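Local coordinates for protein adenylate isopentenyltransferase (Humulus lupulus, PDB 3A8T) that transfers the isopentenyl group of dimethylallyl diphosphate to ATP, ADP or AMP, a step in the biosynthesis of cytokinins in hop, at residues L299-S304 / K323-P328; C175-V180 / A292-R297. All blocks are in the same frame, centred on the assembly; numbering follows the deposited sequence.

Contact 1: L299-S304 / K323-P328; sequences LDATES and KQVLEP
In the strand-to-helix turn that ends the edge strand 296-300 of the Rossmann-like sheet, Leu299 and Ala301 pack against Val325 on the long C-terminal helix 315-338. Leu299 meets the helix with both branches: CD1 lies 4.0 Å from CG1 of Val325, the two side chains crossing at about a right angle, while CD2 reaches CB of Pro328, also at 4.0 Å. Both methyls also lie against the carbonyl O of Val325, CD2 at 3.8 Å. With CG1 of Val325 anti to the backbone N (chi1 180°), the other methyl, CG2, is turned to Ala301 and sits 3.9 Å from its CB. Shortening Leu299 to an alanine is likely to open a gap beside Val325 and Pro328 and take from Leu56 of helix 53-61 one of its apolar contacts. Further out, the amide NE2 of Gln324 rests 3.6 Å from CB of Glu303. In the Asx turn, OD1 of Asp300 accepts from N of Thr302 at 2.7 Å and, through its syn lone pair, from OG1 of Thr302 at 2.6 Å. Two donors on one oxygen fix the start of helix 302-309, whereas no hydrogen bond joins residues 299-304 to residues 323-328; packing carries the interface, apolar round Val325 and with the Gln324 amide against the turn.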
ATOM      1  N   LEU A 299       5.701  11.261 -11.719  1.00 25.64           N
ATOM      2  CA  LEU A 299       7.009  11.444 -11.080  1.00 26.79           C
ATOM      3  C   LEU A 299       7.782  10.172 -11.346  1.00 25.74           C
ATOM      4  O   LEU A 299       7.297   9.093 -11.068  1.00 25.94           O
ATOM      5  CB  LEU A 299       6.875  11.659  -9.566  1.00 27.68           C
ATOM      6  CG  LEU A 299       6.064  12.884  -9.138  1.00 31.52           C
ATOM      7  CD1 LEU A 299       5.773  12.792  -7.664  1.00 32.81           C
ATOM      8  CD2 LEU A 299       6.775  14.189  -9.501  1.00 31.01           C
ATOM      9  N   ASP A 300       8.966  10.282 -11.922  1.00 25.09           N
ATOM     10  CA  ASP A 300       9.700   9.082 -12.191  1.00 23.42           C
ATOM     11  C   ASP A 300      10.693   8.794 -11.093  1.00 23.05           C
ATOM     12  O   ASP A 300      11.789   9.367 -11.048  1.00 22.16           O
ATOM     13  CB  ASP A 300      10.430   9.172 -13.520  1.00 25.72           C
ATOM     14  CG  ASP A 300      10.983   7.808 -13.964  1.00 27.96           C
ATOM     15  OD1 ASP A 300      11.234   6.918 -13.097  1.00 30.06           O
ATOM     16  OD2 ASP A 300      11.156   7.616 -15.176  1.00 26.64           O
ATOM     17  N   ALA A 301      10.309   7.861 -10.235  1.00 21.33           N
ATOM     18  CA  ALA A 301      11.111   7.419  -9.119  1.00 21.44           C
ATOM     19  C   ALA A 301      12.096   6.287  -9.490  1.00 21.62           C
ATOM     20  O   ALA A 301      12.744   5.727  -8.615  1.00 23.77           O
ATOM     21  CB  ALA A 301      10.174   6.927  -8.010  1.00 20.45           C
ATOM     22  N   THR A 302      12.200   5.928 -10.764  1.00 21.93           N
ATOM     23  CA  THR A 302      13.072   4.811 -11.136  1.00 22.83           C
ATOM     24  C   THR A 302      14.527   4.813 -10.669  1.00 22.88           C
ATOM     25  O   THR A 302      14.976   3.848 -10.130  1.00 23.86           O
ATOM     26  CB  THR A 302      13.039   4.571 -12.640  1.00 23.34           C
ATOM     27  OG1 THR A 302      11.677   4.332 -13.039  1.00 22.41           O
ATOM     28  CG2 THR A 302      13.936   3.366 -12.996  1.00 24.07           C
ATOM     29  N   GLU A 303      15.254   5.895 -10.834  1.00 23.01           N
ATOM     30  CA  GLU A 303      16.614   5.886 -10.423  1.00 25.76           C
ATOM     31  C   GLU A 303      16.746   5.933  -8.929  1.00 26.99           C
ATOM     32  O   GLU A 303      17.809   5.588  -8.380  1.00 28.08           O
ATOM     33  CB  GLU A 303      17.355   7.074 -11.008  1.00 30.53           C
ATOM     34  CG  GLU A 303      17.377   7.080 -12.536  1.00 38.20           C
ATOM     35  CD  GLU A 303      18.019   5.843 -13.132  1.00 41.01           C
ATOM     36  OE1 GLU A 303      19.090   5.425 -12.625  1.00 43.57           O
ATOM     37  OE2 GLU A 303      17.450   5.306 -14.116  1.00 44.71           O
ATOM     38  N   SER A 304      15.700   6.405  -8.269  1.00 25.41           N
ATOM     39  CA  SER A 304      15.703   6.498  -6.825  1.00 25.89           C
ATOM     40  C   SER A 304      15.660   5.098  -6.283  1.00 27.61           C
ATOM     41  O   SER A 304      16.345   4.774  -5.325  1.00 28.48           O
ATOM     42  CB  SER A 304      14.467   7.274  -6.298  1.00 26.94           C
ATOM     43  OG  SER A 304      14.484   8.659  -6.600  1.00 23.17           O
ATOM     44  N   LYS A 323      15.820  15.348  -5.770  1.00 32.31           N
ATOM     45  CA  LYS A 323      15.855  16.001  -7.072  1.00 32.03           C
ATOM     46  C   LYS A 323      14.810  15.527  -8.059  1.00 29.42           C
ATOM     47  O   LYS A 323      14.164  16.333  -8.696  1.00 29.01           O
ATOM     48  CB  LYS A 323      17.232  15.825  -7.732  1.00 36.68           C
ATOM     49  CG  LYS A 323      18.366  16.493  -7.001  1.00 45.16           C
ATOM     50  CD  LYS A 323      19.755  16.139  -7.562  1.00 51.12           C
ATOM     51  CE  LYS A 323      19.938  16.538  -9.073  1.00 54.21           C
ATOM     52  NZ  LYS A 323      19.856  18.023  -9.397  1.00 56.64           N
ATOM     53  N   GLN A 324      14.631  14.225  -8.180  1.00 27.82           N
ATOM     54  CA  GLN A 324      13.701  13.726  -9.184  1.00 28.72           C
ATOM     55  C   GLN A 324      12.241  13.561  -8.843  1.00 26.43           C
ATOM     56  O   GLN A 324      11.384  13.572  -9.727  1.00 26.90           O
ATOM     57  CB  GLN A 324      14.232  12.405  -9.767  1.00 28.87           C
ATOM     58  CG  GLN A 324      15.643  12.532 -10.354  1.00 29.01           C
ATOM     59  CD  GLN A 324      16.082  11.319 -11.193  1.00 32.14           C
ATOM     60  OE1 GLN A 324      16.991  11.437 -12.015  1.00 33.92           O
ATOM     61  NE2 GLN A 324      15.436  10.159 -10.998  1.00 30.54           N
ATOM     62  N   VAL A 325      11.950  13.428  -7.564  1.00 24.21           N
ATOM     63  CA  VAL A 325      10.583  13.174  -7.131  1.00 22.69           C
ATOM     64  C   VAL A 325      10.029  14.262  -6.244  1.00 22.01           C
ATOM     65  O   VAL A 325       8.973  14.769  -6.482  1.00 22.74           O
ATOM     66  CB  VAL A 325      10.527  11.822  -6.350  1.00 22.88           C
ATOM     67  CG1 VAL A 325       9.133  11.541  -5.894  1.00 23.01           C
ATOM     68  CG2 VAL A 325      11.084  10.681  -7.206  1.00 23.14           C
ATOM     69  N   LEU A 326      10.769  14.619  -5.212  1.00 23.52           N
ATOM     70  CA  LEU A 326      10.299  15.619  -4.303  1.00 24.55           C
ATOM     71  C   LEU A 326      10.290  17.015  -4.850  1.00 24.68           C
ATOM     72  O   LEU A 326       9.252  17.595  -4.881  1.00 26.10           O
ATOM     73  CB  LEU A 326      11.078  15.537  -2.969  1.00 24.68           C
ATOM     74  CG  LEU A 326      10.607  16.473  -1.840  1.00 27.41           C
ATOM     75  CD1 LEU A 326       9.135  16.175  -1.435  1.00 23.65           C
ATOM     76  CD2 LEU A 326      11.580  16.364  -0.639  1.00 24.94           C
ATOM     77  N   GLU A 327      11.412  17.563  -5.307  1.00 27.55           N
ATOM     78  CA  GLU A 327      11.407  18.961  -5.802  1.00 28.77           C
ATOM     79  C   GLU A 327      10.274  19.206  -6.799  1.00 26.91           C
ATOM     80  O   GLU A 327       9.525  20.162  -6.656  1.00 27.22           O
ATOM     81  CB  GLU A 327      12.804  19.373  -6.331  1.00 30.99           C
ATOM     82  CG  GLU A 327      12.951  19.686  -7.869  1.00 39.41           C
ATOM     83  CD  GLU A 327      14.468  19.626  -8.393  1.00 42.73           C
ATOM     84  OE1 GLU A 327      14.699  18.946  -9.442  1.00 42.87           O
ATOM     85  OE2 GLU A 327      15.414  20.236  -7.760  1.00 42.21           O
ATOM     86  N   PRO A 328      10.100  18.334  -7.800  1.00 25.76           N
ATOM     87  CA  PRO A 328       8.997  18.549  -8.757  1.00 24.61           C
ATOM     88  C   PRO A 328       7.604  18.553  -8.066  1.00 24.00           C
ATOM     89  O   PRO A 328       6.771  19.382  -8.343  1.00 24.94           O
ATOM     90  CB  PRO A 328       9.152  17.377  -9.735  1.00 24.38           C
ATOM     91  CG  PRO A 328      10.638  17.084  -9.686  1.00 25.71           C
ATOM     92  CD  PRO A 328      10.963  17.218  -8.217  1.00 25.99           C
TER

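Contact 2: C175-V180 / A292-R297; sequences CCFLWV and AGWDLR
Phe177 and Trp179 on strand 174-181 receive residues 294-297 as the parallel edge strand of the Rossmann-like, P-loop-type sheet begins. Two backbone bonds set the pairing: N of Arg297 donates to O of Phe177 at 2.9 Å, and N of Trp179 returns a bond of 2.9 Å to O of Arg297, almost straight (179°) but with the donor above the carbonyl plane.

On one face of the sheet, the Phe177 ring lies beside the six-membered ring of Trp294 with the planes 27° apart. The rings are slid so far that they barely overlap, and the CE1-CZ side of Phe177 meets the CE3-CZ3 side of Trp294, closest between CZ and CE3 at 3.4 Å. Leu296 fills the same face between the two aromatic residues of the neighbouring strand. Its CD2 packs on CB of Phe177 at 3.6 Å and its CD1 on CE3 of Trp179 at 4.0 Å. With CG anti to the backbone N (chi1 164°), the Trp179 indole crosses Leu296 obliquely and presents CE3 to that methyl.

The other face carries Leu178 and Arg297, with CD2 of Leu178 4.1 Å from CB of Arg297; bends at chi2 and chi3 then carry the guanidinium away from the strand.

A second shell holds these groups. Ile286 of helix 257-289 touches both Trp179 and Leu296, Leu171 touches both Phe177 and Trp294, and Trp179 also packs against the P-loop, whose residues bind ATP. Helix 315-338 covers the opposite face, with Ser329 on Leu178 and Ile332 on Arg297.

Where the strands diverge, a water replaces direct pairing, accepting from N of Phe177 at 2.8 Å and donating to O of Asp295 at 2.6 Å.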
ATOM      1  N   CYS A 175      -9.121  17.998  -7.384  1.00 26.64           N
ATOM      2  CA  CYS A 175      -7.951  17.147  -7.220  1.00 27.57           C
ATOM      3  C   CYS A 175      -6.650  17.485  -7.936  1.00 27.32           C
ATOM      4  O   CYS A 175      -6.648  18.032  -9.029  1.00 27.36           O
ATOM      5  CB  CYS A 175      -8.306  15.719  -7.640  1.00 28.86           C
ATOM      6  SG  CYS A 175      -9.669  14.995  -6.840  1.00 31.37           S
ATOM      7  N   CYS A 176      -5.540  17.125  -7.300  1.00 26.37           N
ATOM      8  CA  CYS A 176      -4.215  17.245  -7.892  1.00 24.73           C
ATOM      9  C   CYS A 176      -3.762  15.790  -7.720  1.00 24.20           C
ATOM     10  O   CYS A 176      -3.835  15.238  -6.635  1.00 23.70           O
ATOM     11  CB  CYS A 176      -3.304  18.192  -7.108  1.00 25.57           C
ATOM     12  SG  CYS A 176      -1.588  18.217  -7.712  1.00 29.67           S
ATOM     13  N   PHE A 177      -3.326  15.171  -8.808  1.00 23.78           N
ATOM     14  CA  PHE A 177      -2.926  13.785  -8.796  1.00 21.32           C
ATOM     15  C   PHE A 177      -1.450  13.644  -9.015  1.00 21.41           C
ATOM     16  O   PHE A 177      -0.973  13.985 -10.073  1.00 21.56           O
ATOM     17  CB  PHE A 177      -3.589  13.027  -9.946  1.00 22.32           C
ATOM     18  CG  PHE A 177      -5.077  12.990  -9.900  1.00 20.31           C
ATOM     19  CD1 PHE A 177      -5.741  12.116  -9.049  1.00 20.84           C
ATOM     20  CD2 PHE A 177      -5.833  13.810 -10.739  1.00 20.26           C
ATOM     21  CE1 PHE A 177      -7.140  12.051  -9.028  1.00 19.84           C
ATOM     22  CE2 PHE A 177      -7.235  13.761 -10.728  1.00 19.01           C
ATOM     23  CZ  PHE A 177      -7.885  12.880  -9.869  1.00 21.10           C
ATOM     24  N   LEU A 178      -0.709  13.158  -8.034  1.00 21.84           N
ATOM     25  CA  LEU A 178       0.707  12.921  -8.257  1.00 21.46           C
ATOM     26  C   LEU A 178       0.776  11.404  -8.442  1.00 23.26           C
ATOM     27  O   LEU A 178       0.258  10.653  -7.608  1.00 24.19           O
ATOM     28  CB  LEU A 178       1.556  13.309  -7.064  1.00 20.29           C
ATOM     29  CG  LEU A 178       1.509  14.782  -6.669  1.00 22.40           C
ATOM     30  CD1 LEU A 178       2.422  15.071  -5.486  1.00 19.23           C
ATOM     31  CD2 LEU A 178       1.908  15.596  -7.872  1.00 22.77           C
ATOM     32  N   TRP A 179       1.371  10.976  -9.543  1.00 22.11           N
ATOM     33  CA  TRP A 179       1.520   9.565  -9.831  1.00 24.16           C
ATOM     34  C   TRP A 179       3.025   9.249  -9.813  1.00 24.46           C
ATOM     35  O   TRP A 179       3.781   9.764 -10.642  1.00 23.92           O
ATOM     36  CB  TRP A 179       0.884   9.227 -11.195  1.00 24.82           C
ATOM     37  CG  TRP A 179       1.271   7.907 -11.788  1.00 26.11           C
ATOM     38  CD1 TRP A 179       1.521   6.739 -11.120  1.00 28.60           C
ATOM     39  CD2 TRP A 179       1.386   7.593 -13.178  1.00 27.06           C
ATOM     40  NE1 TRP A 179       1.788   5.723 -12.013  1.00 27.41           N
ATOM     41  CE2 TRP A 179       1.711   6.221 -13.277  1.00 25.86           C
ATOM     42  CE3 TRP A 179       1.257   8.342 -14.353  1.00 28.40           C
ATOM     43  CZ2 TRP A 179       1.904   5.585 -14.499  1.00 30.41           C
ATOM     44  CZ3 TRP A 179       1.456   7.708 -15.577  1.00 28.97           C
ATOM     45  CH2 TRP A 179       1.775   6.346 -15.644  1.00 29.93           C
ATOM     46  N   VAL A 180       3.451   8.437  -8.831  1.00 24.38           N
ATOM     47  CA  VAL A 180       4.852   8.050  -8.711  1.00 24.50           C
ATOM     48  C   VAL A 180       5.048   6.785  -9.520  1.00 24.78           C
ATOM     49  O   VAL A 180       4.485   5.753  -9.221  1.00 26.07           O
ATOM     50  CB  VAL A 180       5.300   7.825  -7.209  1.00 24.17           C
ATOM     51  CG1 VAL A 180       6.779   7.548  -7.140  1.00 23.02           C
ATOM     52  CG2 VAL A 180       5.010   9.071  -6.398  1.00 24.09           C
ATOM     53  N   ALA A 292      -9.579   8.002 -19.057  1.00 41.39           N
ATOM     54  CA  ALA A 292     -10.774   8.726 -18.609  1.00 43.33           C
ATOM     55  C   ALA A 292     -10.467  10.243 -18.436  1.00 44.51           C
ATOM     56  O   ALA A 292     -11.242  11.015 -17.833  1.00 44.72           O
ATOM     57  CB  ALA A 292     -11.278   8.131 -17.269  1.00 42.49           C
ATOM     58  N   GLY A 293      -9.331  10.669 -18.961  1.00 45.24           N
ATOM     59  CA  GLY A 293      -8.968  12.059 -18.836  1.00 46.56           C
ATOM     60  C   GLY A 293      -7.872  12.193 -17.808  1.00 47.51           C
ATOM     61  O   GLY A 293      -6.680  12.133 -18.158  1.00 49.40           O
ATOM     62  N   TRP A 294      -8.293  12.353 -16.550  1.00 45.98           N
ATOM     63  CA  TRP A 294      -7.435  12.496 -15.377  1.00 43.36           C
ATOM     64  C   TRP A 294      -5.997  12.972 -15.598  1.00 41.76           C
ATOM     65  O   TRP A 294      -5.117  12.239 -16.046  1.00 41.63           O
ATOM     66  CB  TRP A 294      -7.441  11.190 -14.585  1.00 43.30           C
ATOM     67  CG  TRP A 294      -8.822  10.794 -14.048  1.00 42.82           C
ATOM     68  CD1 TRP A 294      -9.985  10.778 -14.744  1.00 42.13           C
ATOM     69  CD2 TRP A 294      -9.132  10.267 -12.746  1.00 41.18           C
ATOM     70  NE1 TRP A 294     -10.994  10.265 -13.974  1.00 41.00           N
ATOM     71  CE2 TRP A 294     -10.501   9.942 -12.742  1.00 41.47           C
ATOM     72  CE3 TRP A 294      -8.384  10.025 -11.589  1.00 41.03           C
ATOM     73  CZ2 TRP A 294     -11.145   9.386 -11.619  1.00 40.39           C
ATOM     74  CZ3 TRP A 294      -9.032   9.459 -10.470  1.00 39.47           C
ATOM     75  CH2 TRP A 294     -10.385   9.152 -10.503  1.00 39.48           C
ATOM     76  N   ASP A 295      -5.772  14.218 -15.251  1.00 39.00           N
ATOM     77  CA  ASP A 295      -4.471  14.822 -15.396  1.00 37.37           C
ATOM     78  C   ASP A 295      -3.472  14.313 -14.331  1.00 35.05           C
ATOM     79  O   ASP A 295      -3.316  14.873 -13.250  1.00 33.68           O
ATOM     80  CB  ASP A 295      -4.633  16.347 -15.341  1.00 37.47           C
ATOM     81  CG  ASP A 295      -3.335  17.059 -15.475  1.00 39.63           C
ATOM     82  OD1 ASP A 295      -2.375  16.457 -16.024  1.00 40.06           O
ATOM     83  OD2 ASP A 295      -3.283  18.222 -15.027  1.00 41.61           O
ATOM     84  N   LEU A 296      -2.772  13.245 -14.653  1.00 32.80           N
ATOM     85  CA  LEU A 296      -1.838  12.706 -13.687  1.00 30.50           C
ATOM     86  C   LEU A 296      -0.481  13.314 -13.874  1.00 28.96           C
ATOM     87  O   LEU A 296       0.057  13.281 -14.964  1.00 29.41           O
ATOM     88  CB  LEU A 296      -1.751  11.200 -13.868  1.00 32.18           C
ATOM     89  CG  LEU A 296      -3.034  10.385 -13.844  1.00 32.37           C
ATOM     90  CD1 LEU A 296      -2.696   8.976 -14.306  1.00 32.88           C
ATOM     91  CD2 LEU A 296      -3.655  10.439 -12.459  1.00 30.89           C
ATOM     92  N   ARG A 297       0.096  13.853 -12.816  1.00 27.29           N
ATOM     93  CA  ARG A 297       1.418  14.463 -12.922  1.00 25.68           C
ATOM     94  C   ARG A 297       2.394  13.342 -12.583  1.00 23.89           C
ATOM     95  O   ARG A 297       2.464  12.926 -11.450  1.00 24.06           O
ATOM     96  CB  ARG A 297       1.515  15.650 -11.943  1.00 26.22           C
ATOM     97  CG  ARG A 297       0.365  16.669 -12.048  1.00 24.61           C
ATOM     98  CD  ARG A 297       0.316  17.360 -13.412  1.00 25.96           C
ATOM     99  NE  ARG A 297       1.503  18.179 -13.651  1.00 27.29           N
ATOM    100  CZ  ARG A 297       1.601  19.462 -13.319  1.00 26.90           C
ATOM    101  NH1 ARG A 297       0.575  20.094 -12.760  1.00 25.89           N
ATOM    102  NH2 ARG A 297       2.753  20.087 -13.470  1.00 26.74           N
TER
HETATM  103  O   HOH W   1      -3.729  16.498 -11.258  1.00 23.73           O

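Following the chain from the N terminus, strand 174-181 comes first, and the largely helical excursion after it, including helix 257-289, returns at residues 292-297, where contact 2 closes the long loop. Contact 1 then opens on the same edge strand and closes a much shorter one, through helix 302-309 to helix 315-338. The two loops therefore follow in series, neither nested nor crossed. Strand 296-300 is common to both: contact 2 joins it to the sheet, and contact 1 ties its far end to the C-terminal helix. They also touch directly, with Leu299 N 2.7 Å from Trp179 O, a probable hydrogen bond, and Ala301 CB packed on Val180 CG1.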